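Local coordinates for protein BIFUNCTIONAL PROTEIN Proline utilization A (PutA) (Corynebacterium freiburgense, PDB 5UX5) that catalyses both steps of proline oxidation to glutamate, pairing an FAD-containing proline dehydrogenase with an NAD-dependent aldehyde dehydrogenase in one chain, at residues Q277-A282 with D335-P340; E946-T951 with R1050-F1055; G777-E782 with T799-G804; K136-L141 with L398-V403. All blocks are in the same frame, centred on the assembly; numbering follows the deposited sequence.

Contact 1: residues Q277-A282 with D335-P340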
loop_
_atom_site.group_PDB
_atom_site.type_symbol
_atom_site.label_atom_id
_atom_site.label_comp_id
_atom_site.label_asym_id
_atom_site.label_seq_id
_atom_site.Cartn_x
_atom_site.Cartn_y
_atom_site.Cartn_z
ATOM N N GLN A 277 -1.154 -20.479 25.604
ATOM C CA GLN A 277 0.158 -20.023 26.020
ATOM C C GLN A 277 0.050 -19.081 27.208
ATOM O O GLN A 277 0.859 -19.160 28.142
ATOM C CB GLN A 277 0.866 -19.355 24.852
ATOM C CG GLN A 277 2.338 -19.115 25.065
ATOM C CD GLN A 277 2.550 -17.883 25.938
ATOM O OE1 GLN A 277 1.672 -17.023 26.009
ATOM N NE2 GLN A 277 3.716 -17.772 26.569
ATOM N N LEU A 278 -0.951 -18.196 27.201
ATOM C CA LEU A 278 -1.142 -17.312 28.344
ATOM C C LEU A 278 -1.555 -18.079 29.597
ATOM O O LEU A 278 -1.124 -17.727 30.702
ATOM C CB LEU A 278 -2.173 -16.234 28.003
ATOM C CG LEU A 278 -1.640 -15.055 27.183
ATOM C CD1 LEU A 278 -2.694 -14.486 26.272
ATOM C CD2 LEU A 278 -1.198 -14.007 28.142
ATOM N N ALA A 279 -2.317 -19.168 29.449
ATOM C CA ALA A 279 -2.705 -19.949 30.619
ATOM C C ALA A 279 -1.494 -20.637 31.221
ATOM O O ALA A 279 -1.353 -20.691 32.449
ATOM C CB ALA A 279 -3.775 -20.979 30.259
ATOM N N ASP A 280 -0.587 -21.140 30.373
ATOM C CA ASP A 280 0.646 -21.701 30.913
ATOM C C ASP A 280 1.476 -20.607 31.561
ATOM O O ASP A 280 1.978 -20.794 32.677
ATOM C CB ASP A 280 1.466 -22.428 29.832
ATOM C CG ASP A 280 0.736 -23.650 29.229
ATOM O OD1 ASP A 280 -0.178 -24.238 29.882
ATOM O OD2 ASP A 280 1.119 -24.052 28.102
ATOM N N PHE A 281 1.554 -19.431 30.910
ATOM C CA PHE A 281 2.303 -18.299 31.458
ATOM C C PHE A 281 1.828 -17.958 32.870
ATOM O O PHE A 281 2.636 -17.695 33.770
ATOM C CB PHE A 281 2.168 -17.073 30.543
ATOM C CG PHE A 281 2.715 -15.836 31.149
ATOM C CD1 PHE A 281 4.083 -15.628 31.187
ATOM C CD2 PHE A 281 1.888 -14.920 31.754
ATOM C CE1 PHE A 281 4.620 -14.507 31.794
ATOM C CE2 PHE A 281 2.415 -13.791 32.353
ATOM C CZ PHE A 281 3.784 -13.585 32.373
ATOM N N ALA A 282 0.514 -17.946 33.075
ATOM C CA ALA A 282 -0.027 -17.678 34.397
ATOM C C ALA A 282 0.392 -18.737 35.414
ATOM O O ALA A 282 0.524 -18.431 36.603
ATOM C CB ALA A 282 -1.551 -17.592 34.316
ATOM N N ASP A 335 -14.818 -22.226 27.588
ATOM C CA ASP A 335 -14.787 -23.594 28.079
ATOM C C ASP A 335 -13.425 -23.961 28.652
ATOM O O ASP A 335 -13.329 -24.589 29.712
ATOM C CB ASP A 335 -15.123 -24.501 26.894
ATOM C CG ASP A 335 -15.671 -25.838 27.296
ATOM O OD1 ASP A 335 -15.094 -26.498 28.192
ATOM O OD2 ASP A 335 -16.678 -26.226 26.664
ATOM N N TYR A 336 -12.360 -23.598 27.946
ATOM C CA TYR A 336 -11.020 -24.033 28.313
ATOM C C TYR A 336 -10.551 -23.355 29.597
ATOM O O TYR A 336 -9.894 -23.983 30.440
ATOM C CB TYR A 336 -10.073 -23.727 27.152
ATOM C CG TYR A 336 -8.591 -24.003 27.369
ATOM C CD1 TYR A 336 -7.782 -23.128 28.090
ATOM C CD2 TYR A 336 -7.982 -25.101 26.769
ATOM C CE1 TYR A 336 -6.427 -23.379 28.261
ATOM C CE2 TYR A 336 -6.630 -25.356 26.922
ATOM C CZ TYR A 336 -5.853 -24.495 27.674
ATOM O OH TYR A 336 -4.505 -24.766 27.816
ATOM N N ILE A 337 -10.883 -22.074 29.763
ATOM C CA ILE A 337 -10.178 -21.233 30.719
ATOM C C ILE A 337 -10.916 -21.215 32.055
ATOM O O ILE A 337 -10.294 -21.026 33.109
ATOM C CB ILE A 337 -9.987 -19.813 30.133
ATOM C CG1 ILE A 337 -8.792 -19.104 30.762
ATOM C CG2 ILE A 337 -11.232 -18.982 30.277
ATOM C CD1 ILE A 337 -7.512 -19.821 30.507
ATOM N N LEU A 338 -12.238 -21.419 32.029
ATOM C CA LEU A 338 -13.056 -21.435 33.247
ATOM C C LEU A 338 -13.053 -22.819 33.910
ATOM O O LEU A 338 -14.066 -23.515 33.996
ATOM C CB LEU A 338 -14.474 -20.982 32.942
ATOM C CG LEU A 338 -14.665 -19.480 32.925
ATOM C CD1 LEU A 338 -16.121 -19.189 32.684
ATOM C CD2 LEU A 338 -14.183 -18.870 34.241
ATOM N N ARG A 339 -11.892 -23.170 34.458
ATOM C CA ARG A 339 -11.629 -24.417 35.157
ATOM C C ARG A 339 -10.818 -24.111 36.399
ATOM O O ARG A 339 -10.162 -23.066 36.480
ATOM C CB ARG A 339 -10.816 -25.403 34.318
ATOM C CG ARG A 339 -11.322 -25.529 32.986
ATOM C CD ARG A 339 -10.712 -26.675 32.248
ATOM N NE ARG A 339 -11.510 -26.764 31.045
ATOM C CZ ARG A 339 -11.693 -27.852 30.341
ATOM N NH1 ARG A 339 -11.120 -28.985 30.706
ATOM N NH2 ARG A 339 -12.455 -27.786 29.268
ATOM N N PRO A 340 -10.797 -25.032 37.361
ATOM C CA PRO A 340 -9.868 -24.868 38.486
ATOM C C PRO A 340 -8.420 -25.003 38.059
ATOM O O PRO A 340 -7.551 -24.342 38.638
ATOM C CB PRO A 340 -10.300 -25.967 39.472
ATOM C CG PRO A 340 -11.688 -26.284 39.095
ATOM C CD PRO A 340 -11.792 -26.080 37.607
#

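Contact 2: residues E946-T951 with R1050-F1055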
loop_
_atom_site.group_PDB
_atom_site.type_symbol
_atom_site.label_atom_id
_atom_site.label_comp_id
_atom_site.label_asym_id
_atom_site.label_seq_id
_atom_site.Cartn_x
_atom_site.Cartn_y
_atom_site.Cartn_z
ATOM N N GLU A 946 -13.702 1.760 -35.185
ATOM C CA GLU A 946 -14.932 1.493 -34.447
ATOM C C GLU A 946 -14.786 0.263 -33.559
ATOM O O GLU A 946 -15.135 0.302 -32.377
ATOM C CB GLU A 946 -16.092 1.321 -35.420
ATOM C CG GLU A 946 -17.432 1.095 -34.758
ATOM C CD GLU A 946 -17.926 2.276 -33.954
ATOM O OE1 GLU A 946 -18.760 2.046 -33.053
ATOM O OE2 GLU A 946 -17.502 3.422 -34.222
ATOM N N ILE A 947 -14.268 -0.840 -34.111
ATOM C CA ILE A 947 -14.157 -2.083 -33.341
ATOM C C ILE A 947 -13.173 -1.920 -32.195
ATOM O O ILE A 947 -13.420 -2.383 -31.072
ATOM C CB ILE A 947 -13.754 -3.261 -34.243
ATOM C CG1 ILE A 947 -14.801 -3.540 -35.279
ATOM C CG2 ILE A 947 -13.457 -4.489 -33.429
ATOM C CD1 ILE A 947 -14.253 -4.495 -36.273
ATOM N N ALA A 948 -12.029 -1.303 -32.466
ATOM C CA ALA A 948 -11.071 -1.052 -31.393
ATOM C C ALA A 948 -11.683 -0.155 -30.326
ATOM O O ALA A 948 -11.502 -0.391 -29.132
ATOM C CB ALA A 948 -9.790 -0.432 -31.960
ATOM N N TRP A 949 -12.470 0.835 -30.735
ATOM C CA TRP A 949 -13.083 1.708 -29.747
ATOM C C TRP A 949 -14.077 0.937 -28.885
ATOM O O TRP A 949 -14.100 1.113 -27.664
ATOM C CB TRP A 949 -13.743 2.902 -30.443
ATOM C CG TRP A 949 -13.912 4.095 -29.550
ATOM C CD1 TRP A 949 -15.037 4.469 -28.884
ATOM C CD2 TRP A 949 -12.899 5.037 -29.184
ATOM N NE1 TRP A 949 -14.803 5.586 -28.152
ATOM C CE2 TRP A 949 -13.494 5.964 -28.312
ATOM C CE3 TRP A 949 -11.545 5.191 -29.515
ATOM C CZ2 TRP A 949 -12.789 7.039 -27.763
ATOM C CZ3 TRP A 949 -10.841 6.269 -28.970
ATOM C CH2 TRP A 949 -11.470 7.173 -28.106
ATOM N N ARG A 950 -14.871 0.047 -29.495
ATOM C CA ARG A 950 -15.812 -0.768 -28.728
ATOM C C ARG A 950 -15.106 -1.761 -27.813
ATOM O O ARG A 950 -15.601 -2.066 -26.721
ATOM C CB ARG A 950 -16.749 -1.532 -29.651
ATOM C CG ARG A 950 -17.686 -0.689 -30.454
ATOM C CD ARG A 950 -18.583 -1.577 -31.253
ATOM N NE ARG A 950 -19.344 -0.804 -32.212
ATOM C CZ ARG A 950 -20.248 -1.319 -33.036
ATOM N NH1 ARG A 950 -20.520 -2.611 -33.006
ATOM N NH2 ARG A 950 -20.883 -0.541 -33.889
ATOM N N THR A 951 -13.976 -2.310 -28.258
ATOM C CA THR A 951 -13.326 -3.398 -27.537
ATOM C C THR A 951 -12.515 -2.890 -26.356
ATOM O O THR A 951 -12.609 -3.433 -25.249
ATOM C CB THR A 951 -12.410 -4.163 -28.485
ATOM O OG1 THR A 951 -13.210 -4.943 -29.389
ATOM C CG2 THR A 951 -11.498 -5.093 -27.676
ATOM N N ARG A 1050 -3.968 -0.641 -33.307
ATOM C CA ARG A 1050 -2.607 -0.140 -33.192
ATOM C C ARG A 1050 -2.506 1.365 -33.411
ATOM O O ARG A 1050 -1.949 2.066 -32.561
ATOM C CB ARG A 1050 -1.685 -0.842 -34.183
ATOM C CG ARG A 1050 -1.577 -2.339 -34.050
ATOM C CD ARG A 1050 -1.212 -2.778 -32.674
ATOM N NE ARG A 1050 -0.166 -1.939 -32.119
ATOM C CZ ARG A 1050 0.168 -1.937 -30.831
ATOM N NH1 ARG A 1050 -0.462 -2.757 -29.980
ATOM N NH2 ARG A 1050 1.115 -1.116 -30.393
ATOM N N GLU A 1051 -3.092 1.888 -34.493
ATOM C CA GLU A 1051 -2.859 3.286 -34.855
ATOM C C GLU A 1051 -3.461 4.238 -33.840
ATOM O O GLU A 1051 -2.887 5.297 -33.578
ATOM C CB GLU A 1051 -3.432 3.580 -36.235
ATOM C CG GLU A 1051 -3.093 4.951 -36.814
ATOM C CD GLU A 1051 -1.587 5.188 -36.992
ATOM O OE1 GLU A 1051 -1.109 6.250 -36.531
ATOM O OE2 GLU A 1051 -0.896 4.355 -37.638
ATOM N N LEU A 1052 -4.611 3.892 -33.250
ATOM C CA LEU A 1052 -5.256 4.819 -32.320
ATOM C C LEU A 1052 -4.439 5.044 -31.041
ATOM O O LEU A 1052 -4.700 6.019 -30.318
ATOM C CB LEU A 1052 -6.686 4.351 -31.982
ATOM C CG LEU A 1052 -7.730 4.497 -33.117
ATOM C CD1 LEU A 1052 -9.057 3.833 -32.825
ATOM C CD2 LEU A 1052 -7.997 5.939 -33.457
ATOM N N LEU A 1053 -3.438 4.204 -30.750
ATOM C CA LEU A 1053 -2.633 4.452 -29.552
ATOM C C LEU A 1053 -1.901 5.783 -29.676
ATOM O O LEU A 1053 -1.684 6.475 -28.678
ATOM C CB LEU A 1053 -1.661 3.290 -29.283
ATOM C CG LEU A 1053 -2.286 1.949 -28.838
ATOM C CD1 LEU A 1053 -1.311 0.799 -28.762
ATOM C CD2 LEU A 1053 -2.996 2.039 -27.534
ATOM N N HIS A 1054 -1.572 6.183 -30.905
ATOM C CA HIS A 1054 -0.920 7.457 -31.161
ATOM C C HIS A 1054 -1.807 8.644 -30.829
ATOM O O HIS A 1054 -1.297 9.769 -30.710
ATOM C CB HIS A 1054 -0.486 7.529 -32.626
ATOM C CG HIS A 1054 0.414 6.414 -33.035
ATOM N ND1 HIS A 1054 0.264 5.727 -34.220
ATOM C CD2 HIS A 1054 1.492 5.869 -32.421
ATOM C CE1 HIS A 1054 1.197 4.798 -34.314
ATOM N NE2 HIS A 1054 1.959 4.864 -33.235
ATOM N N PHE A 1055 -3.109 8.419 -30.637
ATOM C CA PHE A 1055 -4.043 9.498 -30.360
ATOM C C PHE A 1055 -4.531 9.516 -28.922
ATOM O O PHE A 1055 -5.424 10.307 -28.594
ATOM C CB PHE A 1055 -5.222 9.402 -31.329
ATOM C CG PHE A 1055 -4.834 9.659 -32.756
ATOM C CD1 PHE A 1055 -4.164 8.689 -33.492
ATOM C CD2 PHE A 1055 -5.125 10.865 -33.360
ATOM C CE1 PHE A 1055 -3.786 8.927 -34.806
ATOM C CE2 PHE A 1055 -4.764 11.097 -34.684
ATOM C CZ PHE A 1055 -4.092 10.131 -35.402
#

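Contact 3: residues G777-E782 with T799-G804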
loop_
_atom_site.group_PDB
_atom_site.type_symbol
_atom_site.label_atom_id
_atom_site.label_comp_id
_atom_site.label_asym_id
_atom_site.label_seq_id
_atom_site.Cartn_x
_atom_site.Cartn_y
_atom_site.Cartn_z
ATOM N N GLY A 777 17.289 21.565 -1.846
ATOM C CA GLY A 777 16.000 21.233 -1.273
ATOM C C GLY A 777 16.052 20.983 0.223
ATOM O O GLY A 777 15.092 21.292 0.939
ATOM N N LEU A 778 17.170 20.434 0.719
ATOM C CA LEU A 778 17.309 20.108 2.137
ATOM C C LEU A 778 17.674 21.306 3.021
ATOM O O LEU A 778 17.242 21.343 4.181
ATOM C CB LEU A 778 18.366 19.025 2.318
ATOM C CG LEU A 778 18.046 17.616 1.845
ATOM C CD1 LEU A 778 19.343 16.842 1.759
ATOM C CD2 LEU A 778 17.042 16.921 2.758
ATOM N N THR A 779 18.438 22.295 2.520
ATOM C CA THR A 779 19.091 23.286 3.385
ATOM C C THR A 779 18.587 24.716 3.222
ATOM O O THR A 779 18.585 25.474 4.198
ATOM C CB THR A 779 20.609 23.301 3.144
ATOM O OG1 THR A 779 20.867 23.655 1.783
ATOM C CG2 THR A 779 21.221 21.958 3.419
ATOM N N THR A 780 18.107 25.084 2.044
ATOM C CA THR A 780 17.811 26.466 1.698
ATOM C C THR A 780 16.328 26.624 1.394
ATOM O O THR A 780 15.714 25.721 0.829
ATOM C CB THR A 780 18.636 26.922 0.475
ATOM O OG1 THR A 780 18.269 26.117 -0.641
ATOM C CG2 THR A 780 20.148 26.794 0.690
ATOM N N LEU A 781 15.755 27.751 1.813
ATOM C CA LEU A 781 14.373 28.129 1.551
ATOM C C LEU A 781 14.277 29.160 0.427
ATOM O O LEU A 781 15.261 29.800 0.059
ATOM C CB LEU A 781 13.733 28.694 2.811
ATOM C CG LEU A 781 13.744 27.749 4.012
ATOM C CD1 LEU A 781 14.945 27.966 4.937
ATOM C CD2 LEU A 781 12.495 27.989 4.784
ATOM N N GLU A 782 13.084 29.283 -0.157
ATOM C CA GLU A 782 12.800 30.412 -1.030
ATOM C C GLU A 782 11.964 31.433 -0.265
ATOM O O GLU A 782 11.437 31.159 0.811
ATOM C CB GLU A 782 12.086 29.983 -2.319
ATOM C CG GLU A 782 12.735 28.797 -2.996
ATOM C CD GLU A 782 13.850 29.191 -3.932
ATOM O OE1 GLU A 782 13.633 30.084 -4.772
ATOM O OE2 GLU A 782 14.942 28.587 -3.830
ATOM N N THR A 799 24.574 10.779 4.100
ATOM C CA THR A 799 23.552 9.932 3.518
ATOM C C THR A 799 22.300 9.836 4.377
ATOM O O THR A 799 21.218 9.570 3.842
ATOM C CB THR A 799 24.109 8.525 3.275
ATOM O OG1 THR A 799 24.502 7.932 4.521
ATOM C CG2 THR A 799 25.310 8.583 2.318
ATOM N N LEU A 800 22.415 10.040 5.682
ATOM C CA LEU A 800 21.282 9.992 6.591
ATOM C C LEU A 800 20.820 11.422 6.848
ATOM O O LEU A 800 21.530 12.192 7.500
ATOM C CB LEU A 800 21.681 9.308 7.894
ATOM C CG LEU A 800 21.832 7.800 7.760
ATOM C CD1 LEU A 800 22.410 7.164 9.033
ATOM C CD2 LEU A 800 20.484 7.208 7.398
ATOM N N TRP A 801 19.639 11.773 6.327
ATOM C CA TRP A 801 19.018 13.084 6.503
ATOM C C TRP A 801 17.625 12.914 7.092
ATOM O O TRP A 801 16.827 12.112 6.588
ATOM C CB TRP A 801 18.907 13.855 5.181
ATOM C CG TRP A 801 20.168 14.473 4.756
ATOM C CD1 TRP A 801 21.223 13.850 4.160
ATOM C CD2 TRP A 801 20.541 15.857 4.895
ATOM N NE1 TRP A 801 22.234 14.760 3.920
ATOM C CE2 TRP A 801 21.840 15.996 4.367
ATOM C CE3 TRP A 801 19.902 16.990 5.415
ATOM C CZ2 TRP A 801 22.505 17.213 4.337
ATOM C CZ3 TRP A 801 20.578 18.204 5.392
ATOM C CH2 TRP A 801 21.856 18.303 4.853
ATOM N N SER A 802 17.325 13.687 8.135
ATOM C CA SER A 802 15.980 13.686 8.685
ATOM C C SER A 802 15.048 14.420 7.713
ATOM O O SER A 802 15.502 15.231 6.910
ATOM C CB SER A 802 15.973 14.330 10.088
ATOM O OG SER A 802 15.545 15.691 10.114
ATOM N N PRO A 803 13.749 14.120 7.732
ATOM C CA PRO A 803 12.842 14.734 6.751
ATOM C C PRO A 803 12.561 16.180 7.094
ATOM O O PRO A 803 12.665 16.595 8.250
ATOM C CB PRO A 803 11.564 13.905 6.877
ATOM C CG PRO A 803 11.605 13.369 8.309
ATOM C CD PRO A 803 13.052 13.198 8.660
ATOM N N GLY A 804 12.128 16.940 6.079
ATOM C CA GLY A 804 11.747 18.321 6.276
ATOM C C GLY A 804 10.433 18.650 5.590
ATOM O O GLY A 804 9.988 17.938 4.712
#

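Contact 4: residues K136-L141 with L398-V403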
loop_
_atom_site.group_PDB
_atom_site.type_symbol
_atom_site.label_atom_id
_atom_site.label_comp_id
_atom_site.label_asym_id
_atom_site.label_seq_id
_atom_site.Cartn_x
_atom_site.Cartn_y
_atom_site.Cartn_z
ATOM N N LYS A 136 -16.251 16.896 35.895
ATOM C CA LYS A 136 -16.892 16.323 37.074
ATOM C C LYS A 136 -17.873 15.211 36.700
ATOM O O LYS A 136 -18.104 14.299 37.509
ATOM C CB LYS A 136 -17.588 17.430 37.882
ATOM N N ALA A 137 -18.421 15.252 35.472
ATOM C CA ALA A 137 -19.400 14.255 35.042
ATOM C C ALA A 137 -18.881 12.840 35.247
ATOM O O ALA A 137 -19.626 11.953 35.684
ATOM C CB ALA A 137 -19.747 14.475 33.573
ATOM N N LEU A 138 -17.595 12.620 34.947
ATOM C CA LEU A 138 -16.992 11.303 35.105
ATOM C C LEU A 138 -16.925 10.898 36.579
ATOM O O LEU A 138 -17.263 9.757 36.938
ATOM C CB LEU A 138 -15.603 11.281 34.467
ATOM C CG LEU A 138 -14.829 9.961 34.625
ATOM C CD1 LEU A 138 -15.581 8.819 33.955
ATOM C CD2 LEU A 138 -13.421 10.038 34.059
ATOM N N ASN A 139 -16.479 11.812 37.456
ATOM C CA ASN A 139 -16.373 11.432 38.861
ATOM C C ASN A 139 -17.738 11.130 39.449
ATOM O O ASN A 139 -17.860 10.247 40.306
ATOM C CB ASN A 139 -15.690 12.515 39.707
ATOM C CG ASN A 139 -14.188 12.576 39.506
ATOM O OD1 ASN A 139 -13.509 11.549 39.411
ATOM N ND2 ASN A 139 -13.650 13.782 39.537
ATOM N N LYS A 140 -18.777 11.832 38.984
ATOM C CA LYS A 140 -20.136 11.533 39.434
ATOM C C LYS A 140 -20.575 10.153 38.958
ATOM O O LYS A 140 -21.163 9.379 39.730
ATOM C CB LYS A 140 -21.088 12.619 38.918
ATOM C CG LYS A 140 -22.557 12.499 39.300
ATOM C CD LYS A 140 -23.400 13.499 38.483
ATOM C CE LYS A 140 -24.603 14.053 39.257
ATOM N NZ LYS A 140 -25.717 13.074 39.463
ATOM N N LEU A 141 -20.223 9.796 37.714
ATOM C CA LEU A 141 -20.606 8.495 37.190
ATOM C C LEU A 141 -19.825 7.378 37.862
ATOM O O LEU A 141 -20.350 6.270 38.008
ATOM C CB LEU A 141 -20.418 8.459 35.678
ATOM C CG LEU A 141 -20.719 7.139 34.968
ATOM C CD1 LEU A 141 -22.201 6.799 35.037
ATOM C CD2 LEU A 141 -20.220 7.213 33.529
ATOM N N LEU A 398 -18.220 -1.817 33.245
ATOM C CA LEU A 398 -18.814 -1.074 32.141
ATOM C C LEU A 398 -17.761 -0.279 31.373
ATOM O O LEU A 398 -17.016 0.522 31.956
ATOM C CB LEU A 398 -19.904 -0.138 32.658
ATOM C CG LEU A 398 -21.111 -0.867 33.244
ATOM C CD1 LEU A 398 -22.196 0.126 33.608
ATOM C CD2 LEU A 398 -21.625 -1.923 32.275
ATOM N N TYR A 399 -17.718 -0.494 30.058
ATOM C CA TYR A 399 -16.830 0.277 29.197
ATOM C C TYR A 399 -17.215 1.748 29.270
ATOM O O TYR A 399 -18.357 2.112 29.000
ATOM C CB TYR A 399 -16.914 -0.244 27.757
ATOM C CG TYR A 399 -16.101 0.572 26.776
ATOM C CD1 TYR A 399 -14.724 0.407 26.658
ATOM C CD2 TYR A 399 -16.706 1.528 25.981
ATOM C CE1 TYR A 399 -13.980 1.186 25.771
ATOM C CE2 TYR A 399 -15.969 2.304 25.101
ATOM C CZ TYR A 399 -14.617 2.130 24.998
ATOM O OH TYR A 399 -13.923 2.910 24.100
ATOM N N THR A 400 -16.291 2.592 29.692
ATOM C CA THR A 400 -16.575 4.022 29.810
ATOM C C THR A 400 -15.578 4.829 28.986
ATOM O O THR A 400 -14.414 4.985 29.409
ATOM C CB THR A 400 -16.548 4.453 31.278
ATOM O OG1 THR A 400 -17.530 3.708 32.005
ATOM C CG2 THR A 400 -16.848 5.934 31.431
ATOM N N PRO A 401 -15.990 5.384 27.840
ATOM C CA PRO A 401 -15.065 6.167 27.013
ATOM C C PRO A 401 -14.948 7.585 27.533
ATOM O O PRO A 401 -15.938 8.221 27.903
ATOM C CB PRO A 401 -15.725 6.159 25.629
ATOM C CG PRO A 401 -17.184 5.915 25.892
ATOM C CD PRO A 401 -17.372 5.502 27.355
ATOM N N VAL A 402 -13.714 8.074 27.584
ATOM C CA VAL A 402 -13.448 9.449 27.979
ATOM C C VAL A 402 -12.488 10.081 26.976
ATOM O O VAL A 402 -11.813 9.399 26.195
ATOM C CB VAL A 402 -12.904 9.561 29.427
ATOM C CG1 VAL A 402 -13.877 8.932 30.399
ATOM C CG2 VAL A 402 -11.555 8.894 29.548
ATOM N N VAL A 403 -12.437 11.412 26.995
ATOM C CA VAL A 403 -11.717 12.144 25.968
ATOM C C VAL A 403 -11.232 13.490 26.500
ATOM O O VAL A 403 -11.770 14.039 27.467
ATOM C CB VAL A 403 -12.624 12.323 24.726
ATOM C CG1 VAL A 403 -13.716 13.363 24.991
ATOM C CG2 VAL A 403 -11.800 12.650 23.506
#

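Contact 1: residues Q277-A282 with D335-P340
A single methyl makes every close contact from one side: Ala279 CB is the one side-chain atom of 277-282 that comes within 4.5 Å of 335-340, and it meets two side chains there. Ile337 CD1 lies 3.9 Å from Ala279 CB, methyl against methyl. Tyr336 CE1 lies 4.1 Å from Ala279 CB, and here the methyl sits at the edge of the phenol ring, near its plane, and not over a face. Tyr336 gets its ring to this place because CG is turned anti to the backbone N (chi1 175°), which sends the ring out from helix 323-337 toward helix 271-287. The ring also meets His342, with the planes at about 15°, and Tyr12 edge-to-face, so its aromatic contacts lie outside the two segments. The CA atoms of Ala279 and Ile337 are 7.6 Å apart, the nearest approach of the two backbones.

The helical part of 335-340 ends at Ile337, and Leu338 is the centre of an inverse gamma turn. Arg339 then folds back over this end: its NE donates to Asp335 O at 3.1 Å with an N-H...O angle of 161°, and the acceptor lies in the guanidinium plane. Asp335 itself forms salt bridges with Arg367 and Arg451. Ile337 also packs on Val345 and Val347 of the strand that follows. Helices 271-287 and 323-337, packed side by side outside the parallel strand 345-350, fit the beta/alpha barrel of the proline dehydrogenase family.

Contact 2: residues E946-T951 with R1050-F1055
Leu1052 CD1 is the methyl that makes both contacts: it meets Ala948 CB and Trp949 CE3, each at 4.4 Å, a loose van der Waals fit. The indole receives it at the edge, near the ring plane, so its faces take no part in this pairing. The CA atoms of Ala948 and Leu1052 are 8.3 Å apart, and the leucine side chain spans most of the gap to the Ala948 methyl. Leu1052 also packs on Ala993 and Phe953, and Trp949 on Arg996 and Thr997; with Ala948 and Leu1052 buried, this is the better packed, apolar side.

The far side of helix 936-953 is looser and polar, with Arg950 and Thr951 exposed. Arg950 NE forms a salt bridge with Glu946 OE1 at 3.0 Å, one turn back, in the guanidinium plane and on the anti lone pair of the oxygen; Glu946 OE2 pairs with Arg996. Behind Leu1052, His1054 ND1 donates to Glu1051 OE1 at 2.7 Å from above the carboxylate plane, while Glu1051 OE2 is held by Arg1017.

The contact thus packs a helix on the 3-10 turn leading into strand 1056-1064, consistent with the C-terminal domain of a class 3B PutA, probably Rossmann-like.

Contact 3: residues G777-E782 with T799-G804
Thr779 OG1 is hydrogen-bonded to the backbone oxygen of His775, one turn earlier in helix 772-779, and this bond goes with the pose of the residue at the contact. With OG1 lying between the backbone N and the carbonyl carbon (chi1 61°), the hydroxyl is turned back on its own helix and the methyl is left for Trp801. Thr779 CG2 stands 4.0 Å from Trp801 CH2, approaching the far end of the indole obliquely.

Leu778 carries the larger share of the contact. Its CD1 sits over one face of Trp801, 3.6 Å from the centroid of the six-membered ring and 17° off the ring normal, which meets the geometry of a CH-pi interaction. The nearest ring atom is Trp801 CD2, at 3.5 Å from Leu778 CD1. Two other carbons flank this methyl at the rim of the ring: Leu778 CB is 3.9 Å from Trp801 CZ3, and Leu778 CD2 is 3.9 Å from Trp801 CE3. Both Leu778 and Trp801 also touch Pro770, while Trp801 NE1 has a weak hydrogen bond to Gly798 O.

The bound NAD is about 12 Å from the Leu778 side chain, so the contact does not touch it. Across the segments the chemistry is dispersive, a buried leucine on an indole face, which implies that apolar CH-pi packing holds this helix end against the loop.

Contact 4: residues K136-L141 with L398-V403
The wall of the proline dehydrogenase barrel is joined here to an outer helix: helix 136-147 lies against strand 396-403, a member of the parallel sheet. The two short segments run nearly antiparallel, at 161° between their N-to-C directions, with their axes 10.7 Å apart at closest approach. Leu138 and Leu141, one turn apart on the helix, meet Thr400 and Val402, alternate residues that share one side of the strand.

Leu138 reaches across by both its branches. Its CD2 is 3.9 Å from Val402 CG1, and CD1 is likewise 3.9 Å from Val402 CG1, so the valine methyl is straddled by the fork of the leucine; the two side chains cross at about a right angle. Leu138 CD1 also comes to 4.0 Å from Thr400 CG2. Leu141 CD2 meets that threonine methyl tip to tip at 4.2 Å. In both leucines CG is anti to the backbone N (chi1 177°), which carries the two forks out from the helix side by side toward the strand.

Thr400 presents its methyl to this apolar group and keeps its hydroxyl for its own strand: OG1 donates to Leu398 O at 3.2 Å, from above the carbonyl plane. Val402 and Thr400 also pack on the adjacent strand 151-157, through Val154 and Leu152.

Tyr399 hydrogen-bonds Asn155. Strand 396-403 has the helix against Thr400 and Val402 while its Tyr399 touches FAD, as expected of a barrel strand in the FAD-binding proline dehydrogenase fold.

How the contacts relate
Contacts 1 and 4 belong to the same proline dehydrogenase barrel, with contact 1 nested along the chain inside the long loop that contact 4 closes; their centres are 32 Å apart and their nearest atoms about 18 Å. Contact 4 is the one beside the flavin: Tyr399 of its strand touches FAD, and the Thr400 side chain is about 9 Å from it. Contact 3 lies in the aldehyde dehydrogenase part, its nearest atoms about 28 Å from those of contact 4, with the Leu778 side chain about 12 Å from NAD. The centres of contacts 2 and 3 are 46 Å apart. Contact 2 comes last along the chain and sits across the chain's centre from contacts 1 and 4. None of the four touches another.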